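Local atomic coordinates of nicotinamide riboside transporter PnuC (Neisseria mucosa ATCC 25996, PDB entry 4QTN), a protein that transports nicotinamide riboside, a form of vitamin B3, probably across the bacterial inner membrane, and forms a homotrimer. Residues C[121-126]-C[176-180]; C[72-76]-C[87-92]; C[159-163]-C[191-195]; C[43-47]-C[207-213]. All coordinates share one frame; numbering follows the deposited sequence.

Contact 1 of 4, residues C[121-126]-C[176-180]; sequences VKAKAL and LRYRE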
# COMPACT_ATOMS: atom_id res chain seq x y z
N VAL C 121 15.39 -23.47 -0.52
CA VAL C 121 15.34 -23.80 -1.96
C VAL C 121 16.27 -22.90 -2.78
O VAL C 121 16.57 -21.77 -2.37
CB VAL C 121 13.88 -23.67 -2.51
CG1 VAL C 121 13.56 -22.23 -2.87
CG2 VAL C 121 13.66 -24.59 -3.70
N LYS C 122 16.75 -23.41 -3.91
CA LYS C 122 17.66 -22.67 -4.76
C LYS C 122 16.87 -21.83 -5.75
O LYS C 122 16.17 -22.36 -6.58
CB LYS C 122 18.64 -23.61 -5.48
CG LYS C 122 19.78 -24.12 -4.58
CD LYS C 122 20.80 -24.97 -5.35
CE LYS C 122 20.32 -26.41 -5.55
NZ LYS C 122 21.12 -27.15 -6.58
N ALA C 123 16.95 -20.52 -5.61
CA ALA C 123 16.08 -19.62 -6.36
C ALA C 123 16.74 -19.21 -7.67
O ALA C 123 17.94 -18.98 -7.70
CB ALA C 123 15.75 -18.39 -5.52
N LYS C 124 15.95 -19.14 -8.74
CA LYS C 124 16.45 -18.78 -10.07
C LYS C 124 15.81 -17.48 -10.56
O LYS C 124 14.74 -17.11 -10.08
CB LYS C 124 16.20 -19.91 -11.10
CG LYS C 124 16.84 -21.24 -10.73
CD LYS C 124 16.77 -22.25 -11.87
CE LYS C 124 15.34 -22.73 -12.13
NZ LYS C 124 15.32 -23.95 -12.99
N ALA C 125 16.46 -16.82 -11.52
CA ALA C 125 15.97 -15.56 -12.06
C ALA C 125 15.80 -15.64 -13.57
O ALA C 125 16.77 -15.81 -14.29
CB ALA C 125 16.92 -14.42 -11.71
N LEU C 126 14.55 -15.49 -14.04
CA LEU C 126 14.24 -15.30 -15.47
C LEU C 126 14.90 -14.06 -16.02
O LEU C 126 15.10 -13.08 -15.29
CB LEU C 126 12.73 -15.17 -15.67
CG LEU C 126 11.81 -16.32 -15.31
CD1 LEU C 126 10.39 -15.87 -15.56
CD2 LEU C 126 12.11 -17.61 -16.08
N LEU C 176 8.45 -23.94 -10.08
CA LEU C 176 9.68 -23.89 -10.89
C LEU C 176 10.87 -23.09 -10.27
O LEU C 176 11.91 -22.96 -10.90
CB LEU C 176 9.39 -23.36 -12.29
CG LEU C 176 8.83 -24.29 -13.37
CD1 LEU C 176 9.32 -23.82 -14.73
CD2 LEU C 176 9.20 -25.75 -13.15
N ARG C 177 10.67 -22.52 -9.07
CA ARG C 177 11.74 -21.83 -8.30
C ARG C 177 12.22 -20.46 -8.85
O ARG C 177 13.37 -20.09 -8.67
CB ARG C 177 12.94 -22.76 -8.09
CG ARG C 177 12.67 -23.89 -7.13
CD ARG C 177 13.30 -25.20 -7.59
NE ARG C 177 14.67 -25.02 -8.05
CZ ARG C 177 15.12 -25.43 -9.23
NH1 ARG C 177 14.31 -26.09 -10.07
NH2 ARG C 177 16.38 -25.20 -9.57
N TYR C 178 11.34 -19.72 -9.51
CA TYR C 178 11.74 -18.43 -10.10
C TYR C 178 11.33 -17.26 -9.23
O TYR C 178 10.23 -17.22 -8.69
CB TYR C 178 11.17 -18.27 -11.52
CG TYR C 178 11.90 -19.13 -12.54
CD1 TYR C 178 13.18 -18.79 -12.99
CD2 TYR C 178 11.32 -20.29 -13.02
CE1 TYR C 178 13.85 -19.58 -13.90
CE2 TYR C 178 11.98 -21.10 -13.94
CZ TYR C 178 13.25 -20.74 -14.38
OH TYR C 178 13.91 -21.54 -15.28
N ARG C 179 12.23 -16.30 -9.10
CA ARG C 179 11.97 -15.13 -8.27
C ARG C 179 10.90 -14.19 -8.84
O ARG C 179 10.35 -13.39 -8.13
CB ARG C 179 13.24 -14.36 -8.01
CG ARG C 179 13.02 -12.87 -7.99
CD ARG C 179 14.22 -12.15 -7.45
NE ARG C 179 15.28 -12.06 -8.44
CZ ARG C 179 15.25 -11.28 -9.51
NH1 ARG C 179 14.18 -10.50 -9.75
NH2 ARG C 179 16.28 -11.26 -10.35
N GLU C 180 10.62 -14.28 -10.14
CA GLU C 180 9.66 -13.33 -10.74
C GLU C 180 8.21 -13.61 -10.34
O GLU C 180 7.31 -12.82 -10.63
CB GLU C 180 9.83 -13.28 -12.27
CG GLU C 180 11.07 -12.50 -12.73
CD GLU C 180 12.38 -13.13 -12.28
OE1 GLU C 180 12.40 -14.37 -12.10
OE2 GLU C 180 13.39 -12.40 -12.10
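K124 and R177 meet first through their backbones. K124 N donates to R177 O at 2.8 Å, and R179 N donates to K124 O at 2.8 Å. Both bonds are close to straight. Together they bracket Y178 and form a single beta bridge, in a chain that has no strands. Beside the bridge, L126 CD2 sits over one face of the Y178 ring, 3.5 Å from its centroid, a CH-pi contact in which the two side chains stand at about a right angle. The K124 chain bends at chi3 (-70°). This lays its CE over one face of the R177 guanidinium and leaves K124 NZ 3.8 Å from R177 NH1. At the edge of that guanidinium, R177 NE makes a weak bond to K122 O. E180 OE1 accepts from L126 N at 3.1 Å, approached from well above the carboxylate plane. R177 has a positive phi and closes helix 158-175 with a Schellman motif, which sets the next residues against the loop. W131 of helix 128-147 packs on both L126 and E180. H17 NE2 of a second subunit is hydrogen-bonded to L126 O. The close approach of K124 to R177 would probably disfavour the charge on the lysine. K122, K124 and R177 lie near one another on the inferred cytoplasmic side, consistent with the positive-inside rule; R179 is apart from them, in charge contact with E180.

Contact 2 of 4, residues C[72-76]-C[87-92]; sequences VSLYA and EMMLNL. With NNR (Nicotinamide riboside), chain I.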
# COMPACT_ATOMS: atom_id res chain seq x y z
N VAL C 72 -5.33 -24.22 1.32
CA VAL C 72 -6.06 -24.03 0.05
C VAL C 72 -7.38 -24.82 -0.02
O VAL C 72 -8.33 -24.41 -0.68
CB VAL C 72 -5.20 -24.30 -1.22
CG1 VAL C 72 -4.16 -23.21 -1.42
CG2 VAL C 72 -4.56 -25.69 -1.20
N SER C 73 -7.42 -25.96 0.68
CA SER C 73 -8.59 -26.84 0.67
C SER C 73 -9.71 -26.15 1.40
O SER C 73 -10.73 -25.78 0.80
CB SER C 73 -8.27 -28.17 1.35
OG SER C 73 -7.15 -28.79 0.74
N LEU C 74 -9.50 -25.94 2.69
CA LEU C 74 -10.40 -25.14 3.49
C LEU C 74 -10.85 -23.89 2.73
O LEU C 74 -12.05 -23.72 2.46
CB LEU C 74 -9.74 -24.78 4.82
CG LEU C 74 -9.36 -25.97 5.72
CD1 LEU C 74 -8.78 -25.49 7.04
CD2 LEU C 74 -10.54 -26.89 5.96
N TYR C 75 -9.89 -23.04 2.36
CA TYR C 75 -10.20 -21.78 1.66
C TYR C 75 -11.11 -22.05 0.47
O TYR C 75 -12.03 -21.28 0.20
CB TYR C 75 -8.92 -21.06 1.23
CG TYR C 75 -9.14 -19.82 0.36
CD1 TYR C 75 -9.30 -18.55 0.93
CD2 TYR C 75 -9.14 -19.91 -1.03
CE1 TYR C 75 -9.48 -17.42 0.14
CE2 TYR C 75 -9.33 -18.78 -1.82
CZ TYR C 75 -9.49 -17.55 -1.24
OH TYR C 75 -9.67 -16.45 -2.03
N ALA C 76 -10.86 -23.16 -0.23
CA ALA C 76 -11.67 -23.49 -1.40
C ALA C 76 -13.13 -23.65 -1.02
O ALA C 76 -14.02 -23.14 -1.70
CB ALA C 76 -11.15 -24.76 -2.07
N GLU C 87 -12.34 -18.18 -6.99
CA GLU C 87 -11.37 -18.66 -6.02
C GLU C 87 -11.56 -20.12 -5.68
O GLU C 87 -10.61 -20.81 -5.33
CB GLU C 87 -11.39 -17.80 -4.74
CG GLU C 87 -11.16 -16.31 -5.00
CD GLU C 87 -9.71 -15.99 -5.38
OE1 GLU C 87 -8.82 -16.25 -4.56
OE2 GLU C 87 -9.48 -15.47 -6.51
N MSE C 88 -12.78 -20.62 -5.85
CA MSE C 88 -13.11 -21.98 -5.39
C MSE C 88 -12.61 -23.07 -6.34
O MSE C 88 -12.10 -24.10 -5.88
CB MSE C 88 -14.60 -22.10 -5.05
CG MSE C 88 -15.48 -22.36 -6.27
SE MSE C 88 -16.73 -23.82 -5.84
CE MSE C 88 -15.42 -25.28 -5.53
N MSE C 89 -12.75 -22.85 -7.65
CA MSE C 89 -12.28 -23.82 -8.64
C MSE C 89 -10.78 -23.77 -8.73
O MSE C 89 -10.13 -24.80 -8.98
CB MSE C 89 -12.93 -23.60 -10.01
CG MSE C 89 -12.88 -22.14 -10.47
SE MSE C 89 -13.57 -21.97 -12.31
CE MSE C 89 -15.34 -21.18 -11.91
N LEU C 90 -10.21 -22.59 -8.50
CA LEU C 90 -8.76 -22.38 -8.56
C LEU C 90 -8.02 -23.18 -7.49
O LEU C 90 -7.11 -23.95 -7.81
CB LEU C 90 -8.42 -20.89 -8.44
CG LEU C 90 -7.09 -20.33 -8.99
CD1 LEU C 90 -6.68 -19.11 -8.19
CD2 LEU C 90 -5.97 -21.36 -9.01
N ASN C 91 -8.40 -23.00 -6.22
CA ASN C 91 -7.76 -23.70 -5.11
C ASN C 91 -7.94 -25.21 -5.17
O ASN C 91 -6.98 -25.96 -5.01
CB ASN C 91 -8.23 -23.15 -3.76
CG ASN C 91 -7.65 -21.79 -3.45
OD1 ASN C 91 -6.77 -21.64 -2.60
ND2 ASN C 91 -8.16 -20.77 -4.13
N LEU C 92 -9.17 -25.65 -5.44
CA LEU C 92 -9.48 -27.10 -5.44
C LEU C 92 -8.81 -27.89 -6.60
O LEU C 92 -8.13 -28.89 -6.36
CB LEU C 92 -11.00 -27.34 -5.42
CG LEU C 92 -11.44 -28.75 -5.01
CD1 LEU C 92 -11.06 -29.03 -3.57
CD2 LEU C 92 -12.93 -28.93 -5.22
O2R NNR I . 1.74 -22.27 -2.22
C2R NNR I . 0.78 -21.08 -2.13
C3R NNR I . -0.66 -21.58 -2.01
O3R NNR I . -0.77 -22.79 -2.62
C4R NNR I . -1.50 -20.57 -2.77
C5R NNR I . -2.09 -19.45 -1.83
O5R NNR I . -2.55 -18.33 -2.66
O4R NNR I . -0.69 -20.05 -3.66
C1R NNR I . 0.82 -20.34 -3.20
N1 NNR I . 1.52 -19.06 -2.96
C2 NNR I . 0.81 -17.86 -2.81
C6 NNR I . 2.89 -19.04 -2.87
C5 NNR I . 3.56 -17.82 -2.62
C4 NNR I . 2.85 -16.64 -2.50
C3 NNR I . 1.49 -16.65 -2.57
C7 NNR I . 0.75 -15.34 -2.38
O7 NNR I . -0.35 -15.19 -2.84
N7 NNR I . 1.36 -14.28 -1.63
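Y75 holds its CG opposite the backbone N (chi1 174°), which carries the ring across to E87 on the next helix. The E87 chain bends at chi2 and brings its carboxylate to the phenol. Y75 OH donates to E87 OE1 at 2.7 Å, meeting it on the anti side and slightly out of plane. Ring and carboxylate are almost perpendicular. The N91 amide comes to the edge of the same ring, with N91 ND2 3.3 Å from Y75 CE2. It is held there by a bond from N91 ND2 to E87 O at 2.7 Å, one turn back. E87 O also accepts N91 N, so it has two donors; the N91 ND2 bond limits rotation of the amide. Helices 64-80 and 85-107 are consecutive transmembrane helices and form an antiparallel hairpin, with segment axes 155° apart and 8.3 Å at closest approach. The small A76 is consistent with this close approach; its CB lies 3.7 Å from N91 CB. W196 NE1 also bonds Y75 OH, and E87 OE2 has a weak bond with T163 OG1. On the pocket side, V72 CG1 touches N91 OD1 and lies 3.6 Å from O3R of the bound nicotinamide riboside.

Contact 3 of 4, residues C[159-163]-C[191-195]; sequences LDGVT and LTISL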
# COMPACT_ATOMS: atom_id res chain seq x y z
N LEU C 159 -13.21 -9.60 -13.54
CA LEU C 159 -12.16 -9.45 -12.55
C LEU C 159 -11.93 -10.74 -11.79
O LEU C 159 -10.80 -11.13 -11.61
CB LEU C 159 -12.45 -8.29 -11.59
CG LEU C 159 -11.48 -8.21 -10.41
CD1 LEU C 159 -11.42 -6.80 -9.86
CD2 LEU C 159 -11.89 -9.19 -9.31
N ASP C 160 -13.01 -11.40 -11.34
CA ASP C 160 -12.87 -12.71 -10.69
C ASP C 160 -12.10 -13.59 -11.63
O ASP C 160 -11.43 -14.54 -11.22
CB ASP C 160 -14.24 -13.35 -10.40
CG ASP C 160 -15.18 -12.44 -9.60
OD1 ASP C 160 -15.25 -11.22 -9.89
OD2 ASP C 160 -15.91 -12.96 -8.72
N GLY C 161 -12.20 -13.27 -12.92
CA GLY C 161 -11.54 -14.03 -13.97
C GLY C 161 -10.05 -13.73 -14.06
O GLY C 161 -9.23 -14.65 -14.06
N VAL C 162 -9.72 -12.43 -14.14
CA VAL C 162 -8.32 -11.95 -14.24
C VAL C 162 -7.44 -12.51 -13.12
O VAL C 162 -6.36 -13.05 -13.38
CB VAL C 162 -8.22 -10.39 -14.25
CG1 VAL C 162 -6.81 -9.93 -13.97
CG2 VAL C 162 -8.70 -9.83 -15.58
N THR C 163 -7.90 -12.39 -11.89
CA THR C 163 -7.14 -12.91 -10.78
C THR C 163 -6.86 -14.43 -10.90
O THR C 163 -5.96 -14.96 -10.25
CB THR C 163 -7.75 -12.51 -9.40
OG1 THR C 163 -7.47 -13.51 -8.41
CG2 THR C 163 -9.24 -12.32 -9.51
N LEU C 191 -5.58 -7.99 -6.07
CA LEU C 191 -6.84 -8.38 -6.72
C LEU C 191 -7.80 -9.12 -5.80
O LEU C 191 -8.95 -8.71 -5.65
CB LEU C 191 -6.59 -9.15 -8.01
CG LEU C 191 -6.00 -8.22 -9.08
CD1 LEU C 191 -5.87 -8.92 -10.42
CD2 LEU C 191 -6.83 -6.95 -9.20
N THR C 192 -7.33 -10.18 -5.15
CA THR C 192 -8.16 -10.94 -4.20
C THR C 192 -8.68 -10.11 -2.99
O THR C 192 -9.73 -10.44 -2.43
CB THR C 192 -7.44 -12.19 -3.69
OG1 THR C 192 -6.85 -12.87 -4.79
CG2 THR C 192 -8.42 -13.12 -3.03
N ILE C 193 -7.94 -9.07 -2.58
CA ILE C 193 -8.45 -8.17 -1.54
C ILE C 193 -9.74 -7.52 -2.03
O ILE C 193 -10.74 -7.50 -1.31
CB ILE C 193 -7.42 -7.10 -1.11
CG1 ILE C 193 -6.35 -7.71 -0.22
CG2 ILE C 193 -8.10 -6.01 -0.31
CD1 ILE C 193 -5.16 -6.81 -0.02
N SER C 194 -9.72 -7.03 -3.28
CA SER C 194 -10.93 -6.47 -3.95
C SER C 194 -12.04 -7.48 -4.06
O SER C 194 -13.19 -7.13 -3.92
CB SER C 194 -10.60 -5.98 -5.35
OG SER C 194 -9.59 -5.00 -5.35
N LEU C 195 -11.69 -8.72 -4.39
CA LEU C 195 -12.67 -9.82 -4.47
C LEU C 195 -13.45 -10.01 -3.19
O LEU C 195 -14.68 -10.06 -3.21
CB LEU C 195 -12.01 -11.13 -4.86
CG LEU C 195 -11.70 -11.25 -6.34
CD1 LEU C 195 -11.44 -12.70 -6.69
CD2 LEU C 195 -12.85 -10.68 -7.16
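The D160 carboxylate, the flat side-chain group of this contact, has L195 CD2 over one face. That methyl is 3.7 Å from D160 OD1 and 3.8 Å from D160 CG, so it meets the carboxylate broadly and not at one oxygen alone. L84, in the loop before helix 85-107, packs on both D160 and L195. L159 and L195 lie alongside with their chains running opposite ways. Their closest methyls are too near in the model, so the spacing there is doubtful. One turn further along helix 158-175, T163 CG2 and L195 CD1 meet tip to tip at 3.6 Å, and T163 CB rests 3.8 Å from L191 CB. V162 turns CG1 opposite its backbone N (chi1 165°), and this methyl reaches L191 CD1 at 3.8 Å. Helices 158-175 and 181-198 follow each other in the chain and form an antiparallel transmembrane hairpin. The segment axes run 147° apart and approach to 9.8 Å, a spacing that leaves room for leucine side chains between the backbones. The T163 and T192 side chains cross at about a right angle, their OG1 atoms 3.7 Å apart, too far for a bond. T192 OG1 bonds V188 O in its own helix, and T163 OG1 also has a partner outside the two segments. L208 of a second subunit packs on L159, and V33 of that subunit on V162.

Contact 4 of 4, residues C[43-47]-C[207-213]; sequences ASVAA and SLPLLLM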
# COMPACT_ATOMS: atom_id res chain seq x y z
N ALA C 43 -12.57 -20.53 8.34
CA ALA C 43 -11.81 -19.47 7.68
C ALA C 43 -10.64 -19.00 8.54
O ALA C 43 -9.60 -18.57 8.01
CB ALA C 43 -12.72 -18.31 7.31
N SER C 44 -10.78 -19.09 9.86
CA SER C 44 -9.68 -18.71 10.73
C SER C 44 -8.55 -19.72 10.77
O SER C 44 -7.39 -19.34 10.78
CB SER C 44 -10.17 -18.33 12.11
OG SER C 44 -10.42 -16.95 12.15
N VAL C 45 -8.88 -21.02 10.72
CA VAL C 45 -7.87 -22.05 10.44
C VAL C 45 -7.28 -21.82 9.04
O VAL C 45 -6.08 -21.91 8.84
CB VAL C 45 -8.44 -23.49 10.52
CG1 VAL C 45 -7.47 -24.49 9.95
CG2 VAL C 45 -8.74 -23.86 11.95
N ALA C 46 -8.15 -21.48 8.09
CA ALA C 46 -7.72 -21.27 6.71
C ALA C 46 -6.74 -20.10 6.60
O ALA C 46 -5.91 -20.09 5.71
CB ALA C 46 -8.92 -21.07 5.79
N ALA C 47 -6.83 -19.14 7.51
CA ALA C 47 -5.87 -18.04 7.51
C ALA C 47 -4.57 -18.44 8.17
O ALA C 47 -3.53 -18.42 7.53
CB ALA C 47 -6.46 -16.83 8.19
N SER C 207 -15.96 -12.68 4.71
CA SER C 207 -15.34 -13.22 5.91
C SER C 207 -14.07 -12.48 6.28
O SER C 207 -13.14 -12.38 5.49
CB SER C 207 -15.09 -14.74 5.78
OG SER C 207 -13.84 -15.03 5.19
N LEU C 208 -14.04 -11.96 7.49
CA LEU C 208 -12.91 -11.16 7.94
C LEU C 208 -11.59 -11.92 8.04
O LEU C 208 -10.56 -11.38 7.66
CB LEU C 208 -13.21 -10.44 9.25
CG LEU C 208 -12.66 -9.03 9.25
CD1 LEU C 208 -13.59 -8.09 8.48
CD2 LEU C 208 -12.42 -8.53 10.67
N PRO C 209 -11.61 -13.19 8.52
CA PRO C 209 -10.31 -13.86 8.63
C PRO C 209 -9.57 -13.95 7.28
O PRO C 209 -8.34 -13.85 7.25
CB PRO C 209 -10.68 -15.26 9.13
CG PRO C 209 -12.00 -15.10 9.79
CD PRO C 209 -12.71 -14.04 9.02
N LEU C 210 -10.32 -14.10 6.19
CA LEU C 210 -9.68 -14.30 4.89
C LEU C 210 -9.41 -13.00 4.12
O LEU C 210 -8.40 -12.89 3.42
CB LEU C 210 -10.45 -15.32 4.03
CG LEU C 210 -10.55 -16.74 4.60
CD1 LEU C 210 -11.09 -17.71 3.56
CD2 LEU C 210 -9.21 -17.22 5.14
N LEU C 211 -10.31 -12.02 4.25
CA LEU C 211 -10.03 -10.68 3.75
C LEU C 211 -8.81 -10.13 4.46
O LEU C 211 -7.94 -9.53 3.83
CB LEU C 211 -11.23 -9.75 3.95
CG LEU C 211 -11.02 -8.26 3.65
CD1 LEU C 211 -10.31 -8.03 2.31
CD2 LEU C 211 -12.35 -7.53 3.68
N LEU C 212 -8.74 -10.33 5.78
CA LEU C 212 -7.55 -9.91 6.52
C LEU C 212 -6.34 -10.70 6.10
O LEU C 212 -5.25 -10.15 5.95
CB LEU C 212 -7.76 -10.02 8.03
CG LEU C 212 -7.83 -8.68 8.78
CD1 LEU C 212 -7.57 -8.91 10.26
CD2 LEU C 212 -6.84 -7.66 8.25
N MSE C 213 -6.53 -12.00 5.86
CA MSE C 213 -5.46 -12.84 5.38
C MSE C 213 -4.81 -12.28 4.13
O MSE C 213 -3.59 -12.19 4.05
CB MSE C 213 -5.95 -14.24 5.12
CG MSE C 213 -4.79 -15.04 4.58
SE MSE C 213 -5.43 -16.80 4.07
CE MSE C 213 -6.38 -16.26 2.44
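A43 and A47 face P209, L210 and M213 across two transmembrane helices that run nearly parallel, with segment axes 22° apart and 8.3 Å at closest approach. The two alanines are one turn apart, a small-xxx-small pattern, consistent with the close approach of helix 41-59 to helix 208-234. The tight part centres on L210. With CG opposite the carbonyl carbon (chi1 -62°), its branched end reaches over the alanine face. L210 CG lies 3.8 Å from A43 CB, and L210 CD2 lies 3.9 Å from A46 CB. A47 CB sits 3.6 Å from P209 O, a carbonyl that also accepts M213 N within its own helix. On the flank, S44 OG lies 3.4 Å from P209 CG, alongside the proline ring. The packing is looser where helix 208-234 begins. There S207, at the N-cap position, comes no nearer to A43 CB than 4.1 Å with its OG. P209 suits the first turn, where its missing N-H costs no helical bond. Q30 of helix 17-34 packs on A47 and P209, and W196 of helix 181-198 packs on S207 and L210. Deeper in, the side chain of M213 is about 7 Å from the bound nicotinamide riboside. With CG opposite the backbone N (chi1 178°) and an extended chi2, this selenomethionine puts its SE 3.7 Å from both A46 O and A47 CA.

Contacts 2, 3 and 4 form one layer of the helical bundle, with centres 13 to 16 Å apart. E87 of contact 2 touches T192 and L195 of contact 3. Y75 packs on L210 and M213 of contact 4, while I193 meets L211 between contacts 3 and 4. Contact 1 lies apart, its centre 25 to 28 Å from the others. Along the chain, contact 4 encloses the other three; contact 2 closes before contacts 1 and 3 open, and those two alternate. The bound nicotinamide riboside touches V72 of contact 2 and lies about 11 Å from the V121 side chain of contact 1. Helix packing thus borders the pocket, with the loop contact farther off on the inferred cytoplasmic side.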